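Local coordinates for 35 kDa hemin binding protein (PDB 5Y1A) that probably acts as a haemin-binding, thioredoxin-domain cargo of the type IX secretion system, stabilised during export by its immunoglobulin-like domain, at residues E41-E46 and Q93-L98; G53-I58 and Q75-Y80; D99-I104 and E259-I264; N193-A198 and Y202-T207; D215-A220 and H253-A258. All coordinates share one frame; numbering follows the deposited sequence. Where two conformers were deposited one is given.

Contact 1 (E41-E46 and Q93-L98)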
# COMPACT_ATOMS: atom_id res chain seq x y z
N GLU A 41 11.88 -5.17 2.72
CA GLU A 41 11.31 -4.39 3.84
C GLU A 41 12.44 -3.62 4.48
O GLU A 41 13.39 -4.22 4.99
CB GLU A 41 10.55 -5.31 4.83
CG GLU A 41 9.28 -5.88 4.16
CD GLU A 41 8.63 -6.99 4.95
OE1 GLU A 41 9.33 -8.00 5.17
OE2 GLU A 41 7.45 -6.85 5.36
N VAL A 42 12.37 -2.29 4.39
CA VAL A 42 13.40 -1.41 4.91
C VAL A 42 12.93 -0.71 6.17
O VAL A 42 11.82 -0.16 6.23
CB VAL A 42 13.77 -0.32 3.89
CG1 VAL A 42 15.00 0.52 4.42
CG2 VAL A 42 13.99 -0.97 2.52
N PHE A 43 13.80 -0.70 7.18
CA PHE A 43 13.45 -0.18 8.51
C PHE A 43 14.10 1.17 8.73
O PHE A 43 15.31 1.32 8.63
CB PHE A 43 13.84 -1.23 9.56
CG PHE A 43 13.36 -2.59 9.19
CD1 PHE A 43 11.99 -2.83 9.02
CD2 PHE A 43 14.26 -3.63 8.92
CE1 PHE A 43 11.54 -4.10 8.57
CE2 PHE A 43 13.81 -4.89 8.48
CZ PHE A 43 12.46 -5.12 8.33
N THR A 44 13.26 2.18 9.00
CA THR A 44 13.69 3.56 8.88
C THR A 44 12.92 4.48 9.84
O THR A 44 11.88 4.10 10.41
CB THR A 44 13.50 4.02 7.40
OG1 THR A 44 14.15 5.28 7.17
CG2 THR A 44 12.01 4.15 7.03
N ALA A 45 13.43 5.70 10.03
CA ALA A 45 12.71 6.72 10.79
C ALA A 45 13.07 8.13 10.36
O ALA A 45 14.19 8.37 9.90
CB ALA A 45 12.95 6.56 12.28
N GLU A 46 12.14 9.05 10.58
CA GLU A 46 12.34 10.45 10.17
C GLU A 46 13.44 11.16 10.97
O GLU A 46 14.08 12.10 10.48
CB GLU A 46 11.02 11.20 10.23
CG GLU A 46 10.11 10.79 9.04
CD GLU A 46 8.77 11.51 9.02
OE1 GLU A 46 8.43 12.15 10.03
OE2 GLU A 46 8.05 11.40 7.98
N GLN A 93 2.88 -1.42 14.74
CA GLN A 93 2.55 -2.82 15.03
C GLN A 93 3.25 -3.75 14.05
O GLN A 93 3.76 -4.82 14.45
CB GLN A 93 1.04 -3.08 14.99
CG GLN A 93 0.27 -2.53 16.18
CD GLN A 93 0.86 -2.95 17.51
OE1 GLN A 93 0.98 -4.15 17.81
NE2 GLN A 93 1.22 -1.97 18.33
N LEU A 94 3.25 -3.36 12.77
CA LEU A 94 3.96 -4.13 11.74
C LEU A 94 5.46 -4.22 12.07
O LEU A 94 6.06 -5.31 12.02
CB LEU A 94 3.76 -3.50 10.37
CG LEU A 94 4.54 -4.16 9.23
CD1 LEU A 94 4.06 -5.58 8.95
CD2 LEU A 94 4.41 -3.29 7.96
N PHE A 95 6.06 -3.07 12.42
CA PHE A 95 7.46 -3.05 12.81
C PHE A 95 7.74 -3.99 13.98
O PHE A 95 8.65 -4.82 13.93
CB PHE A 95 7.98 -1.65 13.15
CG PHE A 95 9.43 -1.67 13.52
CD1 PHE A 95 10.41 -1.66 12.54
CD2 PHE A 95 9.79 -1.86 14.85
CE1 PHE A 95 11.78 -1.78 12.91
CE2 PHE A 95 11.15 -1.97 15.23
CZ PHE A 95 12.14 -1.94 14.26
N ILE A 96 6.95 -3.87 15.04
CA ILE A 96 7.11 -4.74 16.23
C ILE A 96 7.10 -6.23 15.87
O ILE A 96 7.89 -7.01 16.40
CB ILE A 96 6.01 -4.40 17.27
CG1 ILE A 96 6.33 -3.02 17.87
CG2 ILE A 96 5.85 -5.51 18.35
CD1 ILE A 96 5.17 -2.41 18.67
N ALA A 97 6.20 -6.61 14.95
CA ALA A 97 6.09 -7.98 14.48
C ALA A 97 7.33 -8.41 13.71
O ALA A 97 7.87 -9.49 13.94
CB ALA A 97 4.80 -8.16 13.61
N LEU A 98 7.79 -7.53 12.82
CA LEU A 98 8.98 -7.80 12.00
C LEU A 98 10.21 -7.89 12.90
O LEU A 98 11.10 -8.71 12.67
CB LEU A 98 9.16 -6.70 10.94
CG LEU A 98 8.17 -6.82 9.76
CD1 LEU A 98 8.15 -5.55 8.91
CD2 LEU A 98 8.51 -8.05 8.90
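Glu41 meets Leu98 where the strand 34-44 faces helix 89-102. Its CG stands beside the backbone N (chi1 -68°) and the chain runs extended from there, which carries the carboxylate across to the helix; the two side chains cross at about a right angle. Glu41 OE1 lies 3.8 Å from Leu98 CD2, and Glu41 OE2 lies 3.8 Å from Leu98 CD1, so this is contact with methyl groups and not a polar bond. The buried charge finds its partners outside the pair: OE2 is hydrogen-bonded to Tyr183 OH and forms a salt bridge with Arg114, which would probably favour an ionised carboxylate. Two residues on, Phe43 again turns toward the helix and has the most surface buried here. The rim of its ring fits the leucine, with Phe43 CE1 3.7 Å from Leu98 CD1 and the methyl near the ring plane. Phe95 brings an edge toward the face of Phe43 in an offset edge-to-face pair: the Phe43 and Phe95 ring centroids are 5.9 Å apart and the planes stand at 78°. Phe95 CE1 also approaches Phe43 CB at 4.0 Å. Broad flat rings suit this place, because they span the gap between strand and helix. In the thioredoxin fold the strand is central: it pairs in parallel with strand 73-79 and antiparallel with strand 109-112, helix 89-102 packs on one face of the sheet, and helix 51-63 covers the other, touching Val42 and Thr44.

Contact 2 (G53-I58 and Q75-Y80); sequences GGKERI and QTFVHY
Phe77 receives the alkyl part of Lys55 on the side of the thioredoxin-like sheet covered by helix 51-63, whose start carries a probable CxxC motif. More of Phe77 is buried here than of any other residue, and its ring suits the task, reaching from strand 73-79 toward the helix. The two side chains run at about a right angle, and the lysine methylenes meet the CE1-CZ side of the ring neither squarely over its face nor at its edge. With CG opposite the backbone N (chi1 171°), Lys55 brings CG to 3.9 Å from Phe77 CZ, and Lys55 CB lies 4.0 Å from Phe77 CE1. A long aliphatic chain with a terminal charge fits this border: the methylenes pack, while NZ leads away to a salt bridge with OE2 of Glu56 in one conformer of that helix neighbour.

Ile58, one turn later, points at the sheet. In the conformer described it slides past Gln75 in the opposite direction, with Ile58 CG2 3.8 Å from Gln75 OE1. Its branched, apolar side chain also touches Val42. The Gln75 amide adds a polar link: one water donates to Lys55 O at 2.9 Å and to Gln75 OE1 at 2.6 Å.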
# COMPACT_ATOMS: atom_id res chain seq x y z
N GLY A 53 20.54 7.99 3.29
CA GLY A 53 21.69 7.31 2.67
C GLY A 53 21.38 5.84 2.39
O GLY A 53 21.68 5.34 1.32
N GLY A 54 20.74 5.18 3.34
CA GLY A 54 20.26 3.81 3.13
C GLY A 54 19.31 3.70 1.97
O GLY A 54 19.46 2.80 1.13
N LYS A 55 18.34 4.62 1.90
CA LYS A 55 17.36 4.65 0.83
C LYS A 55 18.08 4.77 -0.52
O LYS A 55 17.78 4.02 -1.47
CB LYS A 55 16.38 5.81 1.06
CG LYS A 55 15.42 6.13 -0.08
CD LYS A 55 14.67 7.44 0.23
CE LYS A 55 13.65 7.82 -0.87
NZ LYS A 55 14.24 7.92 -2.29
N GLU A 56 19.03 5.69 -0.61
CA GLU A 56 19.66 5.93 -1.91
C GLU A 56 20.61 4.81 -2.32
O GLU A 56 20.76 4.53 -3.51
CB GLU A 56 20.32 7.30 -1.97
CG GLU A 56 19.33 8.47 -1.82
CD GLU A 56 18.03 8.32 -2.63
OE1 GLU A 56 18.03 7.80 -3.78
OE2 GLU A 56 16.98 8.77 -2.12
N ARG A 57 21.25 4.17 -1.34
CA ARG A 57 22.08 2.99 -1.66
C ARG A 57 21.24 1.87 -2.25
O ARG A 57 21.64 1.25 -3.22
CB ARG A 57 22.92 2.51 -0.47
CG ARG A 57 24.00 3.51 -0.04
CD ARG A 57 25.04 2.85 0.83
NE ARG A 57 24.48 2.29 2.08
CZ ARG A 57 24.15 3.01 3.15
NH1 ARG A 57 24.29 4.34 3.15
NH2 ARG A 57 23.68 2.39 4.24
N ILE A 58 20.05 1.63 -1.69
CA ILE A 58 19.17 0.60 -2.26
C ILE A 58 18.68 1.00 -3.66
O ILE A 58 18.61 0.15 -4.55
CB ILE A 58 17.96 0.26 -1.36
CG1 ILE A 58 18.44 -0.18 0.04
CG2 ILE A 58 17.07 -0.81 -2.04
CD1 ILE A 58 17.30 -0.40 1.08
N GLN A 75 10.05 -2.50 -3.29
CA GLN A 75 10.53 -1.96 -2.02
C GLN A 75 9.39 -1.54 -1.10
O GLN A 75 8.31 -1.12 -1.55
CB GLN A 75 11.39 -0.71 -2.24
CG GLN A 75 12.58 -0.84 -3.15
CD GLN A 75 13.22 0.53 -3.39
OE1 GLN A 75 13.82 1.10 -2.48
NE2 GLN A 75 13.06 1.07 -4.59
N THR A 76 9.61 -1.67 0.20
CA THR A 76 8.71 -1.11 1.20
C THR A 76 9.54 -0.51 2.33
O THR A 76 10.59 -1.06 2.66
CB THR A 76 7.76 -2.16 1.79
OG1 THR A 76 8.51 -3.11 2.55
CG2 THR A 76 6.97 -2.88 0.72
N PHE A 77 9.10 0.63 2.87
CA PHE A 77 9.78 1.29 3.99
C PHE A 77 8.82 1.29 5.16
O PHE A 77 7.69 1.77 5.03
CB PHE A 77 10.20 2.72 3.63
CG PHE A 77 11.36 2.77 2.67
CD1 PHE A 77 12.65 3.08 3.12
CD2 PHE A 77 11.17 2.48 1.31
CE1 PHE A 77 13.75 3.08 2.24
CE2 PHE A 77 12.25 2.50 0.41
CZ PHE A 77 13.55 2.80 0.87
N VAL A 78 9.29 0.77 6.29
CA VAL A 78 8.47 0.59 7.49
C VAL A 78 9.04 1.52 8.55
O VAL A 78 10.21 1.39 8.92
CB VAL A 78 8.55 -0.87 8.01
CG1 VAL A 78 7.75 -1.00 9.31
CG2 VAL A 78 8.03 -1.88 6.95
N HIS A 79 8.23 2.47 9.00
CA HIS A 79 8.69 3.48 9.95
C HIS A 79 8.47 3.07 11.39
O HIS A 79 7.49 2.39 11.68
CB HIS A 79 7.96 4.79 9.67
CG HIS A 79 8.57 5.57 8.54
ND1 HIS A 79 9.31 6.71 8.75
CD2 HIS A 79 8.59 5.34 7.21
CE1 HIS A 79 9.74 7.16 7.59
NE2 HIS A 79 9.33 6.35 6.64
N TYR A 80 9.36 3.49 12.28
CA TYR A 80 9.15 3.26 13.71
C TYR A 80 9.57 4.42 14.59
O TYR A 80 10.58 5.10 14.33
CB TYR A 80 9.83 1.97 14.17
CG TYR A 80 9.33 1.48 15.51
CD1 TYR A 80 8.00 1.07 15.64
CD2 TYR A 80 10.16 1.39 16.63
CE1 TYR A 80 7.50 0.60 16.83
CE2 TYR A 80 9.65 0.91 17.88
CZ TYR A 80 8.30 0.52 17.93
OH TYR A 80 7.69 0.03 19.07
O HOH W 1 15.15 3.31 -2.50

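Contact 3 (D99-I104 and E259-I264); sequences DQTLGI and ENHSII
The seam between the thioredoxin-like domain and the beta-sandwich domain is closed here by Thr101 and Leu102, in the last turn of helix 89-102, which pack against His261 in the loop leading to strand 263-270. The central interaction is a CH-pi contact: the methyl CG2 of Thr101 lies 3.7 Å from the centroid of the His261 ring, 21° off the ring normal. Over that face it comes nearest to the carbons, with Thr101 CG2 3.5 Å from His261 CD2. The two side chains come from opposite directions, and the imidazole is set between its own backbone N and carbonyl carbon (chi1 39°). Leu102 adds CD2, which reaches His261 NE2 at 3.9 Å from an oblique direction.

Each residue type suits this buried place. Threonine offers a methyl to the ring while its OG1 is hydrogen-bonded to Ala97 O, one turn back in the helix. Histidine gives a flat face for packing and two nitrogens for polar links: NE2 bonds to Glu116 O and ND1 to Asn257 O. Two carbonyl partners are consistent with protons on both ring nitrogens, and they fix the rotation of the ring.

The flanks are shaped by turns. After the helix Gly103 takes a positive phi of 75°, a conformation that favours glycine, and Asp99 OD1 accepts from Ile104 N at 3.0 Å. On the other side Asn260 forms an Asx turn: its OD1 accepts from Ser262 N at 3.0 Å and, in the carbonyl plane on a lone pair, from Ser262 OG at 2.6 Å.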
# COMPACT_ATOMS: atom_id res chain seq x y z
N ASP A 99 10.26 -7.01 13.91
CA ASP A 99 11.34 -7.07 14.91
C ASP A 99 11.35 -8.42 15.67
O ASP A 99 12.40 -9.08 15.78
CB ASP A 99 11.21 -5.89 15.87
CG ASP A 99 12.40 -5.74 16.82
OD1 ASP A 99 13.54 -6.21 16.51
OD2 ASP A 99 12.18 -5.14 17.90
N GLN A 100 10.20 -8.85 16.15
CA GLN A 100 10.08 -10.16 16.79
C GLN A 100 10.61 -11.29 15.88
O GLN A 100 11.31 -12.20 16.33
CB GLN A 100 8.63 -10.43 17.20
CG GLN A 100 8.46 -11.74 18.01
CD GLN A 100 9.36 -11.81 19.25
OE1 GLN A 100 9.43 -10.85 20.03
NE2 GLN A 100 10.03 -12.95 19.44
N THR A 101 10.32 -11.20 14.59
CA THR A 101 10.71 -12.21 13.63
C THR A 101 12.18 -12.17 13.22
O THR A 101 12.87 -13.22 13.16
CB THR A 101 9.77 -12.11 12.38
OG1 THR A 101 8.44 -12.37 12.82
CG2 THR A 101 10.16 -13.12 11.28
N LEU A 102 12.67 -10.96 12.95
CA LEU A 102 13.97 -10.80 12.31
C LEU A 102 15.10 -10.30 13.22
O LEU A 102 16.30 -10.56 12.96
CB LEU A 102 13.83 -9.86 11.10
CG LEU A 102 12.84 -10.27 10.02
CD1 LEU A 102 12.59 -9.05 9.12
CD2 LEU A 102 13.43 -11.43 9.20
N GLY A 103 14.73 -9.58 14.28
CA GLY A 103 15.71 -9.01 15.20
C GLY A 103 16.38 -7.81 14.54
O GLY A 103 17.51 -7.91 14.06
N ILE A 104 15.68 -6.68 14.53
CA ILE A 104 16.12 -5.44 13.86
C ILE A 104 16.88 -4.57 14.86
O ILE A 104 16.29 -3.99 15.74
CB ILE A 104 14.87 -4.66 13.31
CG1 ILE A 104 14.12 -5.58 12.34
CG2 ILE A 104 15.30 -3.31 12.65
CD1 ILE A 104 12.70 -5.13 11.98
N GLU A 259 12.27 -21.18 11.49
CA GLU A 259 13.05 -21.92 10.50
C GLU A 259 12.88 -21.38 9.08
O GLU A 259 13.81 -21.43 8.28
CB GLU A 259 12.66 -23.40 10.52
CG GLU A 259 13.12 -24.18 11.76
CD GLU A 259 12.43 -23.75 13.03
OE1 GLU A 259 11.19 -23.56 13.00
OE2 GLU A 259 13.12 -23.63 14.06
N ASN A 260 11.68 -20.90 8.78
CA ASN A 260 11.32 -20.35 7.46
C ASN A 260 10.08 -19.48 7.59
O ASN A 260 8.96 -20.00 7.69
CB ASN A 260 11.08 -21.46 6.43
CG ASN A 260 10.98 -20.94 5.01
OD1 ASN A 260 10.88 -19.73 4.77
ND2 ASN A 260 11.01 -21.85 4.05
N HIS A 261 10.30 -18.16 7.62
CA HIS A 261 9.24 -17.16 7.66
C HIS A 261 9.36 -16.30 6.38
O HIS A 261 9.00 -15.10 6.35
CB HIS A 261 9.39 -16.31 8.94
CG HIS A 261 10.83 -15.99 9.27
ND1 HIS A 261 11.57 -16.74 10.18
CD2 HIS A 261 11.67 -15.06 8.78
CE1 HIS A 261 12.80 -16.25 10.23
NE2 HIS A 261 12.90 -15.25 9.38
N SER A 262 9.86 -16.92 5.30
CA SER A 262 10.19 -16.16 4.08
C SER A 262 8.96 -15.78 3.26
O SER A 262 7.90 -16.43 3.34
CB SER A 262 11.20 -16.93 3.19
OG SER A 262 10.62 -18.13 2.69
N ILE A 263 9.12 -14.72 2.48
CA ILE A 263 8.13 -14.32 1.49
C ILE A 263 8.39 -15.17 0.24
O ILE A 263 9.53 -15.25 -0.26
CB ILE A 263 8.24 -12.81 1.18
CG1 ILE A 263 8.09 -12.00 2.50
CG2 ILE A 263 7.21 -12.43 0.12
CD1 ILE A 263 8.16 -10.45 2.32
N ILE A 264 7.32 -15.81 -0.22
CA ILE A 264 7.41 -16.79 -1.28
C ILE A 264 7.30 -16.08 -2.65
O ILE A 264 8.13 -16.33 -3.56
CB ILE A 264 6.32 -17.85 -1.10
CG1 ILE A 264 6.54 -18.62 0.21
CG2 ILE A 264 6.31 -18.84 -2.29
CD1 ILE A 264 5.25 -19.30 0.76

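Contact 4 (N193-A198 and Y202-T207); sequences NPQNGA and YLHQHT
Gln195 crosses the ring of Tyr202 obliquely and ends at His204. Its CB begins over the rim, 3.7 Å from Tyr202 CE2. With chi1 at 174°, Gln195 CG swings away from the backbone N and comes over one ring face, making a CH-pi contact 4.1 Å from the Tyr202 centroid. A turn about the CB-CG bond then leads CD and the amide off the ring. At the tip, Gln195 OE1 accepts a hydrogen bond from His204 NE2 at 3.2 Å, nearly straight at 163°; the oxygen lies in the imidazole plane and the nitrogen in the carbonyl plane, although amide and ring are turned 75° apart. Gln195 NE2 donates to a lone pair of Asn196 O at 3.1 Å and to Ala45 O.

Farther along the segment, the type II turn from Gln195 to Ala198, with Gly197 at positive phi, brings Ala198 CB to 3.4 Å from Tyr202 CB; a side chain this small suits so close an approach.

Glutamine serves here because it both donates and accepts. With both ends of the amide bonded its orientation is fixed, which is consistent with a proton on His204 NE2, and the loop is held against Cys51 of the probable CxxC motif.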
# COMPACT_ATOMS: atom_id res chain seq x y z
N ASN A 193 7.45 14.95 9.84
CA ASN A 193 8.44 15.91 10.35
C ASN A 193 9.64 15.86 9.41
O ASN A 193 9.89 14.80 8.80
CB ASN A 193 8.85 15.52 11.77
CG ASN A 193 7.67 15.49 12.73
OD1 ASN A 193 7.26 14.42 13.21
ND2 ASN A 193 7.10 16.66 12.98
N PRO A 194 10.39 16.98 9.25
CA PRO A 194 11.50 16.92 8.29
C PRO A 194 12.44 15.74 8.52
O PRO A 194 12.80 15.42 9.66
CB PRO A 194 12.22 18.26 8.50
CG PRO A 194 11.09 19.18 8.88
CD PRO A 194 10.24 18.33 9.82
N GLN A 195 12.77 15.06 7.42
CA GLN A 195 13.64 13.90 7.48
C GLN A 195 15.07 14.33 7.83
O GLN A 195 15.69 15.15 7.12
CB GLN A 195 13.61 13.14 6.15
CG GLN A 195 14.62 11.98 6.04
CD GLN A 195 14.31 10.84 6.99
OE1 GLN A 195 13.21 10.30 6.96
NE2 GLN A 195 15.31 10.42 7.79
N ASN A 196 15.60 13.79 8.93
CA ASN A 196 17.00 14.01 9.31
C ASN A 196 17.91 13.46 8.20
O ASN A 196 17.68 12.36 7.67
CB ASN A 196 17.30 13.34 10.66
CG ASN A 196 18.63 13.74 11.25
OD1 ASN A 196 19.32 14.63 10.75
ND2 ASN A 196 18.96 13.15 12.39
N GLY A 197 18.92 14.24 7.83
CA GLY A 197 19.87 13.86 6.80
C GLY A 197 19.40 14.05 5.37
O GLY A 197 20.10 13.67 4.43
N ALA A 198 18.22 14.63 5.18
CA ALA A 198 17.67 14.78 3.83
C ALA A 198 17.95 16.16 3.28
O ALA A 198 17.84 17.14 4.00
CB ALA A 198 16.18 14.53 3.82
N TYR A 202 13.53 16.47 -0.56
CA TYR A 202 13.46 15.03 -0.26
C TYR A 202 12.00 14.61 -0.08
O TYR A 202 11.19 15.35 0.51
CB TYR A 202 14.28 14.67 1.00
CG TYR A 202 13.96 13.28 1.55
CD1 TYR A 202 14.72 12.16 1.19
CD2 TYR A 202 12.86 13.09 2.39
CE1 TYR A 202 14.42 10.86 1.70
CE2 TYR A 202 12.53 11.81 2.89
CZ TYR A 202 13.30 10.71 2.53
OH TYR A 202 12.92 9.48 3.02
N LEU A 203 11.68 13.41 -0.57
CA LEU A 203 10.37 12.79 -0.33
C LEU A 203 10.55 11.32 0.04
O LEU A 203 11.46 10.65 -0.44
CB LEU A 203 9.49 12.85 -1.60
CG LEU A 203 9.12 14.29 -2.03
CD1 LEU A 203 8.54 14.28 -3.44
CD2 LEU A 203 8.21 14.99 -1.04
N HIS A 204 9.65 10.80 0.88
CA HIS A 204 9.65 9.35 1.14
C HIS A 204 9.14 8.64 -0.11
O HIS A 204 8.39 9.22 -0.90
CB HIS A 204 8.75 8.99 2.34
CG HIS A 204 9.25 9.51 3.64
ND1 HIS A 204 8.41 10.07 4.59
CD2 HIS A 204 10.49 9.56 4.16
CE1 HIS A 204 9.13 10.43 5.64
NE2 HIS A 204 10.39 10.13 5.40
N GLN A 205 9.57 7.39 -0.31
CA GLN A 205 9.05 6.57 -1.40
C GLN A 205 8.67 5.18 -0.87
O GLN A 205 9.25 4.73 0.11
CB GLN A 205 10.12 6.38 -2.48
CG GLN A 205 10.63 7.66 -3.08
CD GLN A 205 9.58 8.44 -3.82
OE1 GLN A 205 8.51 7.91 -4.14
NE2 GLN A 205 9.89 9.71 -4.15
N HIS A 206 7.72 4.53 -1.54
CA HIS A 206 7.39 3.12 -1.27
C HIS A 206 7.11 2.91 0.23
O HIS A 206 7.52 1.91 0.81
CB HIS A 206 8.54 2.20 -1.74
CG HIS A 206 9.11 2.58 -3.08
ND1 HIS A 206 8.36 2.53 -4.23
CD2 HIS A 206 10.34 3.01 -3.44
CE1 HIS A 206 9.11 2.92 -5.25
NE2 HIS A 206 10.31 3.23 -4.80
N THR A 207 6.37 3.84 0.84
CA THR A 207 6.27 3.88 2.31
C THR A 207 4.97 3.22 2.78
O THR A 207 3.88 3.56 2.32
CB THR A 207 6.42 5.33 2.76
OG1 THR A 207 7.74 5.76 2.40
CG2 THR A 207 6.22 5.49 4.29

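Contact 5 (D215-A220 and H253-A258); sequences DVKGDA and HPMSNA
Met255 sets its sulfur against CA and the first side-chain carbons of Lys217, and this is the close part of the contact. Met255 SD lies 3.7 Å from Lys217 CA and equally 3.7 Å from Lys217 CG, with the two side chains crossing obliquely. A thioether suits the spot because it is slim, flexible and apolar enough to be buried. Its final bend (chi3 50°) carries CE on toward helix 89-102, where the methyl packs on Ala97; Val216 touches the same helix residue from the other segment.

Residues 215-218 form a type I turn at a break in strand 207-220, and residues 254-257 form another between strands 245-252 and 263-270, all of them in one antiparallel sheet of the beta-sandwich. Gly218, the last residue of the first turn, has backbone angles that call for glycine.

Beside the sulfur the association is looser and runs through water. One water molecule donates to Lys217 O at 2.7 Å and accepts from Met255 N at 3.0 Å, joining the two turns without direct backbone contact. The solvent-exposed lysine, beyond CG, bends back to its own turn. With Asp215 in one of its two conformers, Lys217 NZ makes a salt bridge, 2.9 Å from Asp215 OD2 and 3.0 Å from Asp215 OD1, on the syn lone pairs of both oxygens. Asp215 OD2 also accepts from Lys217 N at 3.0 Å, an Asx turn, with that donor lying 58° above the carboxylate plane.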
# COMPACT_ATOMS: atom_id res chain seq x y z
N ASP A 215 -4.65 -8.67 11.40
CA ASP A 215 -3.37 -9.10 11.92
C ASP A 215 -2.29 -8.63 10.97
O ASP A 215 -2.32 -8.94 9.78
CB ASP A 215 -3.30 -10.63 12.05
CG ASP A 215 -2.17 -11.10 12.96
OD1 ASP A 215 -2.25 -12.26 13.41
OD2 ASP A 215 -1.21 -10.32 13.23
N VAL A 216 -1.32 -7.89 11.51
CA VAL A 216 -0.20 -7.43 10.68
C VAL A 216 0.68 -8.57 10.22
O VAL A 216 1.50 -8.37 9.32
CB VAL A 216 0.68 -6.33 11.35
CG1 VAL A 216 -0.17 -5.11 11.68
CG2 VAL A 216 1.44 -6.84 12.58
N LYS A 217 0.51 -9.73 10.86
CA LYS A 217 1.21 -10.96 10.49
C LYS A 217 0.57 -11.67 9.30
O LYS A 217 1.09 -12.69 8.87
CB LYS A 217 1.32 -11.92 11.70
CG LYS A 217 2.01 -11.28 12.91
CD LYS A 217 2.38 -12.36 13.92
CE LYS A 217 1.13 -13.06 14.49
NZ LYS A 217 0.21 -12.05 15.11
N GLY A 218 -0.56 -11.15 8.80
CA GLY A 218 -1.16 -11.70 7.56
C GLY A 218 -2.48 -12.43 7.75
O GLY A 218 -2.81 -12.82 8.86
N ASP A 219 -3.25 -12.56 6.68
CA ASP A 219 -4.45 -13.40 6.68
C ASP A 219 -4.06 -14.81 6.24
O ASP A 219 -3.29 -14.96 5.30
CB ASP A 219 -5.45 -12.88 5.64
CG ASP A 219 -6.15 -11.60 6.09
OD1 ASP A 219 -6.66 -11.52 7.22
OD2 ASP A 219 -6.18 -10.68 5.29
N ALA A 220 -4.66 -15.83 6.88
CA ALA A 220 -4.48 -17.23 6.45
C ALA A 220 -5.09 -17.46 5.07
O ALA A 220 -6.23 -17.07 4.81
CB ALA A 220 -5.14 -18.22 7.47
N HIS A 253 5.41 -17.57 4.34
CA HIS A 253 5.33 -18.45 5.49
C HIS A 253 5.04 -17.65 6.76
O HIS A 253 5.29 -16.44 6.82
CB HIS A 253 6.64 -19.25 5.60
CG HIS A 253 6.86 -20.20 4.45
ND1 HIS A 253 6.16 -21.38 4.31
CD2 HIS A 253 7.69 -20.12 3.38
CE1 HIS A 253 6.56 -22.00 3.21
NE2 HIS A 253 7.48 -21.25 2.62
N PRO A 254 4.49 -18.30 7.78
CA PRO A 254 4.14 -17.58 9.01
C PRO A 254 5.35 -16.89 9.65
O PRO A 254 6.43 -17.48 9.71
CB PRO A 254 3.59 -18.70 9.92
CG PRO A 254 3.11 -19.77 8.96
CD PRO A 254 4.11 -19.73 7.83
N MET A 255 5.16 -15.67 10.11
CA MET A 255 6.19 -14.95 10.85
C MET A 255 6.69 -15.73 12.07
O MET A 255 7.84 -15.63 12.44
CB MET A 255 5.70 -13.55 11.26
CG MET A 255 5.23 -12.72 10.08
SD MET A 255 4.87 -10.98 10.52
CE MET A 255 6.34 -10.69 11.32
N SER A 256 5.80 -16.52 12.66
CA SER A 256 6.11 -17.32 13.85
C SER A 256 7.00 -18.55 13.60
O SER A 256 7.43 -19.21 14.58
CB SER A 256 4.80 -17.79 14.50
OG SER A 256 4.04 -18.56 13.56
N ASN A 257 7.26 -18.89 12.34
CA ASN A 257 8.10 -20.03 11.98
C ASN A 257 9.54 -19.57 11.92
O ASN A 257 9.95 -18.94 10.95
CB ASN A 257 7.68 -20.64 10.63
CG ASN A 257 8.50 -21.89 10.26
OD1 ASN A 257 9.68 -21.97 10.53
ND2 ASN A 257 7.85 -22.84 9.62
N ALA A 258 10.30 -19.86 12.98
CA ALA A 258 11.68 -19.40 13.05
C ALA A 258 12.60 -19.97 11.95
O ALA A 258 13.56 -19.31 11.53
CB ALA A 258 12.27 -19.68 14.46
O HOH W 2 2.34 -14.84 9.82

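Contacts 1 and 2 lie within the thioredoxin-like domain, their centres about 10 Å apart on opposite faces of one sheet, in which strands 34-44 and 73-79 are neighbours; contact 2 is nested inside the loop closed by contact 1. Contact 1 closes before contact 3 opens, and contacts 4 and 5 follow in series inside the loop closed by contact 3. Helix 89-102 serves contacts 1 and 3, and contact 5 touches it. Contacts 3 and 5, centres about 9 Å apart, reach one antiparallel sheet of the beta-sandwich. Contact 4, about 29 Å from contact 5 between centres, meets contacts 1 and 2. The sandwich thus grips the thioredoxin-like domain at two separated places.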